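Local coordinates for acyl carrier protein (Leishmania major, PDB 5ZWS) that probably carries growing acyl chains during fatty acid biosynthesis on a phosphopantetheine arm, and is seen here in the apo state that lacks this arm, at residues K16-V21 against L36-L41; F54-P59 against E74-N79. One frame throughout, in Å; residues are numbered along the deposited sequence.

Interaction 1: residues K16-V21 against L36-L41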
ATOM      1  N   LYS A  16      14.562  -1.355  -8.231  1.00  6.71           N
ATOM      2  CA  LYS A  16      15.815  -0.721  -7.827  1.00  7.87           C
ATOM      3  C   LYS A  16      16.785  -1.732  -7.228  1.00  8.01           C
ATOM      4  O   LYS A  16      17.993  -1.678  -7.492  1.00  5.87           O
ATOM      5  CB  LYS A  16      15.533   0.401  -6.830  1.00  9.05           C
ATOM      6  CG  LYS A  16      15.068   1.696  -7.472  1.00  9.46           C
ATOM      7  CD  LYS A  16      14.531   2.668  -6.436  1.00  9.13           C
ATOM      8  CE  LYS A  16      13.654   3.732  -7.076  1.00  9.92           C
ATOM      9  NZ  LYS A  16      13.322   4.821  -6.112  1.00 10.70           N
ATOM     10  N   ASN A  17      16.274  -2.663  -6.417  1.00 10.18           N
ATOM     11  CA  ASN A  17      17.124  -3.647  -5.752  1.00 11.83           C
ATOM     12  C   ASN A  17      17.853  -4.552  -6.735  1.00 12.88           C
ATOM     13  O   ASN A  17      18.873  -5.148  -6.371  1.00 13.95           O
ATOM     14  CB  ASN A  17      16.294  -4.493  -4.788  1.00 14.35           C
ATOM     15  CG  ASN A  17      15.881  -3.728  -3.552  1.00 17.31           C
ATOM     16  OD1 ASN A  17      16.566  -2.797  -3.125  1.00 19.83           O
ATOM     17  ND2 ASN A  17      14.752  -4.114  -2.968  1.00 17.67           N
ATOM     18  N   PHE A  18      17.338  -4.693  -7.955  1.00 13.92           N
ATOM     19  CA  PHE A  18      17.987  -5.517  -8.967  1.00 15.47           C
ATOM     20  C   PHE A  18      19.416  -5.032  -9.186  1.00 17.49           C
ATOM     21  O   PHE A  18      19.640  -3.855  -9.485  1.00 17.43           O
ATOM     22  CB  PHE A  18      17.180  -5.445 -10.265  1.00 16.98           C
ATOM     23  CG  PHE A  18      17.294  -6.665 -11.132  1.00 18.93           C
ATOM     24  CD1 PHE A  18      16.718  -7.863 -10.739  1.00 20.45           C
ATOM     25  CD2 PHE A  18      17.939  -6.608 -12.357  1.00 19.13           C
ATOM     26  CE1 PHE A  18      16.803  -8.986 -11.538  1.00 20.96           C
ATOM     27  CE2 PHE A  18      18.029  -7.731 -13.162  1.00 19.92           C
ATOM     28  CZ  PHE A  18      17.460  -8.922 -12.751  1.00 20.47           C
ATOM     29  N   GLU A  19      20.383  -5.942  -9.015  1.00 18.39           N
ATOM     30  CA  GLU A  19      21.794  -5.566  -9.084  1.00 18.77           C
ATOM     31  C   GLU A  19      22.140  -4.908 -10.415  1.00 16.11           C
ATOM     32  O   GLU A  19      22.979  -4.000 -10.462  1.00 12.92           O
ATOM     33  CB  GLU A  19      22.674  -6.796  -8.847  1.00 23.36           C
ATOM     34  CG  GLU A  19      24.142  -6.631  -9.230  1.00 28.20           C
ATOM     35  CD  GLU A  19      24.981  -5.998  -8.133  1.00 33.12           C
ATOM     36  OE1 GLU A  19      24.402  -5.427  -7.185  1.00 34.40           O
ATOM     37  OE2 GLU A  19      26.226  -6.073  -8.220  1.00 35.89           O
ATOM     38  N   LYS A  20      21.497  -5.341 -11.500  1.00 17.66           N
ATOM     39  CA  LYS A  20      21.768  -4.780 -12.816  1.00 18.55           C
ATOM     40  C   LYS A  20      21.163  -3.394 -12.995  1.00 15.95           C
ATOM     41  O   LYS A  20      21.498  -2.711 -13.970  1.00 15.18           O
ATOM     42  CB  LYS A  20      21.227  -5.712 -13.904  1.00 21.94           C
ATOM     43  CG  LYS A  20      21.886  -7.083 -13.955  1.00 25.41           C
ATOM     44  CD  LYS A  20      23.350  -7.026 -13.553  1.00 29.15           C
ATOM     45  CE  LYS A  20      23.759  -8.306 -12.844  1.00 31.47           C
ATOM     46  NZ  LYS A  20      22.916  -8.547 -11.640  1.00 32.10           N
ATOM     47  N   VAL A  21      20.292  -2.965 -12.086  1.00 13.22           N
ATOM     48  CA  VAL A  21      19.510  -1.746 -12.247  1.00 11.93           C
ATOM     49  C   VAL A  21      20.175  -0.611 -11.482  1.00 12.67           C
ATOM     50  O   VAL A  21      20.516  -0.757 -10.301  1.00 11.73           O
ATOM     51  CB  VAL A  21      18.063  -1.958 -11.769  1.00 10.69           C
ATOM     52  CG1 VAL A  21      17.372  -0.637 -11.573  1.00 10.14           C
ATOM     53  CG2 VAL A  21      17.296  -2.809 -12.768  1.00 11.39           C
ATOM     54  N   LEU A  36      16.348   1.092 -18.404  1.00  9.80           N
ATOM     55  CA  LEU A  36      17.211   0.517 -17.382  1.00 10.61           C
ATOM     56  C   LEU A  36      18.299  -0.381 -17.957  1.00 12.17           C
ATOM     57  O   LEU A  36      19.113  -0.914 -17.194  1.00 12.73           O
ATOM     58  CB  LEU A  36      16.365  -0.254 -16.361  1.00  9.65           C
ATOM     59  CG  LEU A  36      15.182   0.557 -15.816  1.00  7.17           C
ATOM     60  CD1 LEU A  36      14.455  -0.202 -14.721  1.00  6.17           C
ATOM     61  CD2 LEU A  36      15.641   1.923 -15.304  1.00  6.34           C
ATOM     62  N   GLY A  37      18.333  -0.557 -19.275  1.00 12.05           N
ATOM     63  CA  GLY A  37      19.418  -1.273 -19.923  1.00 12.42           C
ATOM     64  C   GLY A  37      19.421  -2.766 -19.689  1.00 14.80           C
ATOM     65  O   GLY A  37      20.481  -3.397 -19.764  1.00 16.15           O
ATOM     66  N   LEU A  38      18.260  -3.352 -19.423  1.00 15.35           N
ATOM     67  CA  LEU A  38      18.144  -4.783 -19.184  1.00 13.10           C
ATOM     68  C   LEU A  38      17.868  -5.517 -20.493  1.00 12.27           C
ATOM     69  O   LEU A  38      17.372  -4.940 -21.464  1.00 10.81           O
ATOM     70  CB  LEU A  38      17.029  -5.066 -18.175  1.00 11.53           C
ATOM     71  CG  LEU A  38      17.104  -4.339 -16.831  1.00 10.14           C
ATOM     72  CD1 LEU A  38      15.998  -4.814 -15.900  1.00  7.44           C
ATOM     73  CD2 LEU A  38      18.475  -4.527 -16.187  1.00 10.99           C
ATOM     74  N   ASN A  39      18.203  -6.802 -20.512  1.00 11.95           N
ATOM     75  CA  ASN A  39      17.905  -7.638 -21.662  1.00 12.43           C
ATOM     76  C   ASN A  39      16.647  -8.463 -21.390  1.00 14.46           C
ATOM     77  O   ASN A  39      16.020  -8.363 -20.333  1.00 15.68           O
ATOM     78  CB  ASN A  39      19.111  -8.517 -22.020  1.00 14.62           C
ATOM     79  CG  ASN A  39      19.511  -9.477 -20.901  1.00 14.58           C
ATOM     80  OD1 ASN A  39      18.666 -10.085 -20.241  1.00 14.61           O
ATOM     81  ND2 ASN A  39      20.818  -9.621 -20.693  1.00 12.78           N
ATOM     82  N   SER A  40      16.274  -9.284 -22.374  1.00 13.87           N
ATOM     83  CA  SER A  40      15.038 -10.052 -22.266  1.00 15.77           C
ATOM     84  C   SER A  40      15.075 -11.007 -21.077  1.00 14.40           C
ATOM     85  O   SER A  40      14.078 -11.154 -20.361  1.00 13.73           O
ATOM     86  CB  SER A  40      14.777 -10.815 -23.563  1.00 16.44           C
ATOM     87  OG  SER A  40      13.402 -11.122 -23.685  1.00 17.46           O
ATOM     88  N   LEU A  41      16.211 -11.676 -20.859  1.00 13.55           N
ATOM     89  CA  LEU A  41      16.314 -12.574 -19.714  1.00 13.98           C
ATOM     90  C   LEU A  41      16.292 -11.814 -18.394  1.00 11.75           C
ATOM     91  O   LEU A  41      15.785 -12.334 -17.394  1.00 13.79           O
ATOM     92  CB  LEU A  41      17.575 -13.428 -19.817  1.00 15.44           C
ATOM     93  CG  LEU A  41      17.651 -14.328 -21.050  1.00 16.44           C
ATOM     94  CD1 LEU A  41      18.889 -15.202 -20.989  1.00 17.73           C
ATOM     95  CD2 LEU A  41      16.389 -15.174 -21.192  1.00 16.89           C
TER
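Leu-38 sends both of its methyl groups against the turn that follows helix 3-17, and the contact is almost entirely apolar. With CG placed anti to the carbonyl carbon (chi1 -54°), both methyls come up to the single methyl CG2 of Val-21: CD1 lies 3.9 Å from Val-21 CG2, while CD2 sits 4.0 Å from that same methyl. CD2 also meets the base of Lys-20, reaching its CB at 3.8 Å. Beyond CB the lysine chain bends and leads away from the contact, so of its side chain it is the CB that touches Leu-38. Phe-18 adds a looser touch at an oblique angle, its CD2 being 4.4 Å from Leu-38 CD2, and its side chain also touches Glu-45 and Val-46 of helix 40-53.

Both Val-21 methyls, CG1 and CG2, lie 4.3 Å from Leu-36 CD1, and CG2 is also the one that meets Leu-38.

No polar bond crosses the contact; those nearby steady each segment separately. On the first, Phe-18 to Val-21 form a type I beta turn closed by Val-21 N to Phe-18 O at 2.8 Å. On the other, Leu-38 has a backbone hydrogen bond with Phe-32, and Asn-39 N-caps helix 40-53 through OD1 to Asp-42 N. Ser-40, next to the cap, is probably the phosphopantetheine attachment serine, judging by its place in this family.

Burial of methyl groups, rather than directional bonding, thus joins the turn to the approach to the capped helix.

Interaction 2: residues F54-P59 against E74-N79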
ATOM      1  N   PHE A  54       4.226  -9.557  -4.419  1.00  5.23           N
ATOM      2  CA  PHE A  54       2.782  -9.606  -4.240  1.00  5.62           C
ATOM      3  C   PHE A  54       2.251 -11.029  -4.103  1.00  6.54           C
ATOM      4  O   PHE A  54       1.032 -11.227  -4.151  1.00  6.06           O
ATOM      5  CB  PHE A  54       2.091  -8.882  -5.400  1.00  5.21           C
ATOM      6  CG  PHE A  54       2.530  -7.451  -5.560  1.00  7.56           C
ATOM      7  CD1 PHE A  54       1.921  -6.438  -4.834  1.00  9.25           C
ATOM      8  CD2 PHE A  54       3.559  -7.120  -6.426  1.00  9.03           C
ATOM      9  CE1 PHE A  54       2.329  -5.118  -4.974  1.00 10.26           C
ATOM     10  CE2 PHE A  54       3.972  -5.805  -6.572  1.00 11.18           C
ATOM     11  CZ  PHE A  54       3.353  -4.802  -5.843  1.00 11.50           C
ATOM     12  N   ILE A  55       3.138 -12.014  -3.910  1.00  7.46           N
ATOM     13  CA  ILE A  55       2.802 -13.433  -3.812  1.00 10.13           C
ATOM     14  C   ILE A  55       1.765 -13.765  -4.875  1.00 11.45           C
ATOM     15  O   ILE A  55       0.659 -14.221  -4.566  1.00 13.68           O
ATOM     16  CB  ILE A  55       2.297 -13.803  -2.405  1.00 11.04           C
ATOM     17  CG1 ILE A  55       3.160 -13.138  -1.337  1.00 10.34           C
ATOM     18  CG2 ILE A  55       2.346 -15.312  -2.203  1.00 13.42           C
ATOM     19  CD1 ILE A  55       2.836 -13.592   0.067  1.00 10.50           C
ATOM     20  N   LEU A  56       2.117 -13.528  -6.134  1.00 11.84           N
ATOM     21  CA  LEU A  56       1.166 -13.573  -7.236  1.00 14.28           C
ATOM     22  C   LEU A  56       1.763 -14.339  -8.404  1.00 15.12           C
ATOM     23  O   LEU A  56       2.755 -13.901  -8.994  1.00 14.01           O
ATOM     24  CB  LEU A  56       0.772 -12.161  -7.673  1.00 15.04           C
ATOM     25  CG  LEU A  56      -0.478 -12.071  -8.546  1.00 16.22           C
ATOM     26  CD1 LEU A  56      -1.680 -12.657  -7.823  1.00 15.06           C
ATOM     27  CD2 LEU A  56      -0.734 -10.628  -8.947  1.00 17.13           C
ATOM     28  N   ASP A  57       1.164 -15.479  -8.734  1.00 18.06           N
ATOM     29  CA  ASP A  57       1.549 -16.212  -9.932  1.00 21.94           C
ATOM     30  C   ASP A  57       0.975 -15.508 -11.152  1.00 20.28           C
ATOM     31  O   ASP A  57      -0.244 -15.501 -11.361  1.00 19.46           O
ATOM     32  CB  ASP A  57       1.051 -17.652  -9.878  1.00 28.07           C
ATOM     33  CG  ASP A  57       1.520 -18.468 -11.068  1.00 33.60           C
ATOM     34  OD1 ASP A  57       2.625 -19.045 -11.008  1.00 35.77           O
ATOM     35  OD2 ASP A  57       0.780 -18.516 -12.076  1.00 35.42           O
ATOM     36  N   ILE A  58       1.843 -14.894 -11.944  1.00 18.51           N
ATOM     37  CA  ILE A  58       1.440 -14.219 -13.172  1.00 19.16           C
ATOM     38  C   ILE A  58       1.640 -15.215 -14.310  1.00 18.32           C
ATOM     39  O   ILE A  58       2.782 -15.633 -14.553  1.00 16.72           O
ATOM     40  CB  ILE A  58       2.254 -12.936 -13.405  1.00 21.12           C
ATOM     41  CG1 ILE A  58       2.112 -11.994 -12.205  1.00 20.04           C
ATOM     42  CG2 ILE A  58       1.813 -12.244 -14.687  1.00 22.01           C
ATOM     43  CD1 ILE A  58       2.956 -10.738 -12.301  1.00 20.99           C
ATOM     44  N   PRO A  59       0.582 -15.627 -15.007  1.00 18.62           N
ATOM     45  CA  PRO A  59       0.759 -16.548 -16.135  1.00 18.53           C
ATOM     46  C   PRO A  59       1.652 -15.955 -17.213  1.00 17.51           C
ATOM     47  O   PRO A  59       1.737 -14.735 -17.379  1.00 16.49           O
ATOM     48  CB  PRO A  59      -0.671 -16.779 -16.646  1.00 18.93           C
ATOM     49  CG  PRO A  59      -1.532 -15.785 -15.932  1.00 19.19           C
ATOM     50  CD  PRO A  59      -0.835 -15.431 -14.664  1.00 19.28           C
ATOM     51  N   GLU A  74      -0.023  -1.184 -13.339  1.00 11.34           N
ATOM     52  CA  GLU A  74      -1.380  -1.368 -13.849  1.00 11.43           C
ATOM     53  C   GLU A  74      -1.854  -2.799 -13.633  1.00  8.48           C
ATOM     54  O   GLU A  74      -2.954  -3.030 -13.118  1.00  7.28           O
ATOM     55  CB  GLU A  74      -1.460  -1.007 -15.336  1.00 16.32           C
ATOM     56  CG  GLU A  74      -1.112   0.432 -15.695  1.00 20.28           C
ATOM     57  CD  GLU A  74      -1.483   1.428 -14.618  1.00 22.43           C
ATOM     58  OE1 GLU A  74      -0.567   2.097 -14.092  1.00 23.79           O
ATOM     59  OE2 GLU A  74      -2.685   1.547 -14.299  1.00 22.58           O
ATOM     60  N   TYR A  75      -1.028  -3.779 -14.012  1.00  7.87           N
ATOM     61  CA  TYR A  75      -1.432  -5.176 -13.889  1.00  7.28           C
ATOM     62  C   TYR A  75      -1.672  -5.559 -12.433  1.00  5.93           C
ATOM     63  O   TYR A  75      -2.683  -6.192 -12.106  1.00  4.40           O
ATOM     64  CB  TYR A  75      -0.378  -6.089 -14.518  1.00  7.17           C
ATOM     65  CG  TYR A  75      -0.676  -7.555 -14.316  1.00  8.00           C
ATOM     66  CD1 TYR A  75      -1.533  -8.232 -15.172  1.00  8.40           C
ATOM     67  CD2 TYR A  75      -0.112  -8.261 -13.259  1.00  8.46           C
ATOM     68  CE1 TYR A  75      -1.818  -9.569 -14.987  1.00  8.58           C
ATOM     69  CE2 TYR A  75      -0.395  -9.598 -13.064  1.00  9.71           C
ATOM     70  CZ  TYR A  75      -1.247 -10.247 -13.933  1.00  9.68           C
ATOM     71  OH  TYR A  75      -1.531 -11.580 -13.749  1.00 11.05           O
ATOM     72  N   ILE A  76      -0.760  -5.172 -11.538  1.00  5.36           N
ATOM     73  CA  ILE A  76      -0.884  -5.586 -10.143  1.00  7.19           C
ATOM     74  C   ILE A  76      -2.067  -4.891  -9.477  1.00  7.71           C
ATOM     75  O   ILE A  76      -2.871  -5.527  -8.787  1.00  4.42           O
ATOM     76  CB  ILE A  76       0.425  -5.325  -9.378  1.00  6.64           C
ATOM     77  CG1 ILE A  76       1.556  -6.194  -9.935  1.00  6.66           C
ATOM     78  CG2 ILE A  76       0.230  -5.595  -7.894  1.00  7.44           C
ATOM     79  CD1 ILE A  76       1.351  -7.682  -9.715  1.00  5.39           C
ATOM     80  N   ALA A  77      -2.197  -3.575  -9.675  1.00  8.23           N
ATOM     81  CA  ALA A  77      -3.250  -2.833  -8.989  1.00  9.11           C
ATOM     82  C   ALA A  77      -4.644  -3.264  -9.430  1.00 11.28           C
ATOM     83  O   ALA A  77      -5.617  -2.994  -8.716  1.00 10.31           O
ATOM     84  CB  ALA A  77      -3.071  -1.330  -9.207  1.00  9.15           C
ATOM     85  N   GLN A  78      -4.761  -3.929 -10.577  1.00 11.71           N
ATOM     86  CA  GLN A  78      -6.035  -4.437 -11.067  1.00 12.56           C
ATOM     87  C   GLN A  78      -6.228  -5.922 -10.788  1.00 11.62           C
ATOM     88  O   GLN A  78      -7.279  -6.472 -11.129  1.00 12.79           O
ATOM     89  CB  GLN A  78      -6.168  -4.177 -12.571  1.00 16.56           C
ATOM     90  CG  GLN A  78      -6.075  -2.712 -12.960  1.00 20.40           C
ATOM     91  CD  GLN A  78      -7.069  -1.846 -12.213  1.00 24.32           C
ATOM     92  OE1 GLN A  78      -6.694  -1.077 -11.326  1.00 26.34           O
ATOM     93  NE2 GLN A  78      -8.344  -1.961 -12.572  1.00 23.30           N
ATOM     94  N   ASN A  79      -5.241  -6.585 -10.190  1.00 10.36           N
ATOM     95  CA  ASN A  79      -5.370  -7.989  -9.841  1.00 10.73           C
ATOM     96  C   ASN A  79      -5.776  -8.083  -8.380  1.00  9.96           C
ATOM     97  O   ASN A  79      -4.946  -7.805  -7.499  1.00  8.54           O
ATOM     98  CB  ASN A  79      -4.055  -8.728 -10.087  1.00  9.89           C
ATOM     99  CG  ASN A  79      -4.210 -10.238 -10.044  1.00 10.54           C
ATOM    100  OD1 ASN A  79      -4.990 -10.777  -9.258  1.00 10.03           O
ATOM    101  ND2 ASN A  79      -3.471 -10.929 -10.907  1.00  9.27           N
TER
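Asn-79 N donates to Ile-76 O at 3.0 Å, a bond that helps round off the end of helix 69-77, and the side chains of both residues then pack on 54-59. That loop begins with a Schellman motif closing helix 40-53, in which Ile-55, at positive phi, is the C-prime residue. The contact thus joins the ends of two helices of the acyl carrier protein bundle.

Ile-76 and Phe-54 make a CH-pi contact. Ile-76 CG2, anti to the backbone N, stands 3.5 Å from the centroid of the Phe-54 ring, only 9° off its normal, and therefore practically over the centre of one face. Phe-54 also touches Val-7, Arg-10 and Val-11, which ties the pair to helix 3-17.

Next along the loop, Leu-56 CD2 enters between Ile-76 and Asn-79. It approaches Ile-76 CD1 to 3.7 Å and comes to 3.4 Å from Asn-79 ND2, so the carboxamide serves here as a packing surface. The other end of that amide, OD1, accepts a hydrogen bond from Met-81 N, which should limit its rotation.

Ile-58 and Tyr-75 run antiparallel alongside one another, side chain by side chain. The isoleucine lies obliquely to the phenol, with CG1 3.6 Å from Tyr-75 CE2, and its backbone N is held by Glu-51 OE1. The tyrosine, its CG anti to the backbone N (chi1 175°), carries its ring out along this branched side chain. At the far end, Tyr-75 OH rests 3.5 Å from Ile-58 CG2 and 4.0 Å from Pro-59 CD, while making a weak hydrogen bond to Asp-62 OD2.

How the interactions relate
Interactions 1 and 2 lie on opposite sides of the chain's centre, their own centres 20 Å apart and their nearest atoms about 11 Å apart, so they do not touch. Both segments of interaction 1 precede those of interaction 2 in the sequence. Helix 40-53 connects them, with 36-41 entering its start and 54-59 leaving its end. Helix 3-17 takes part at both, running into the turn of interaction 1 and touching Phe-54 of interaction 2 through Val-7, Arg-10 and Val-11. Both belong to the phosphopantetheine-carrier fold: they are largely apolar contacts at the start and the end of helix 40-53, the former beside the probable attachment serine, Ser-40.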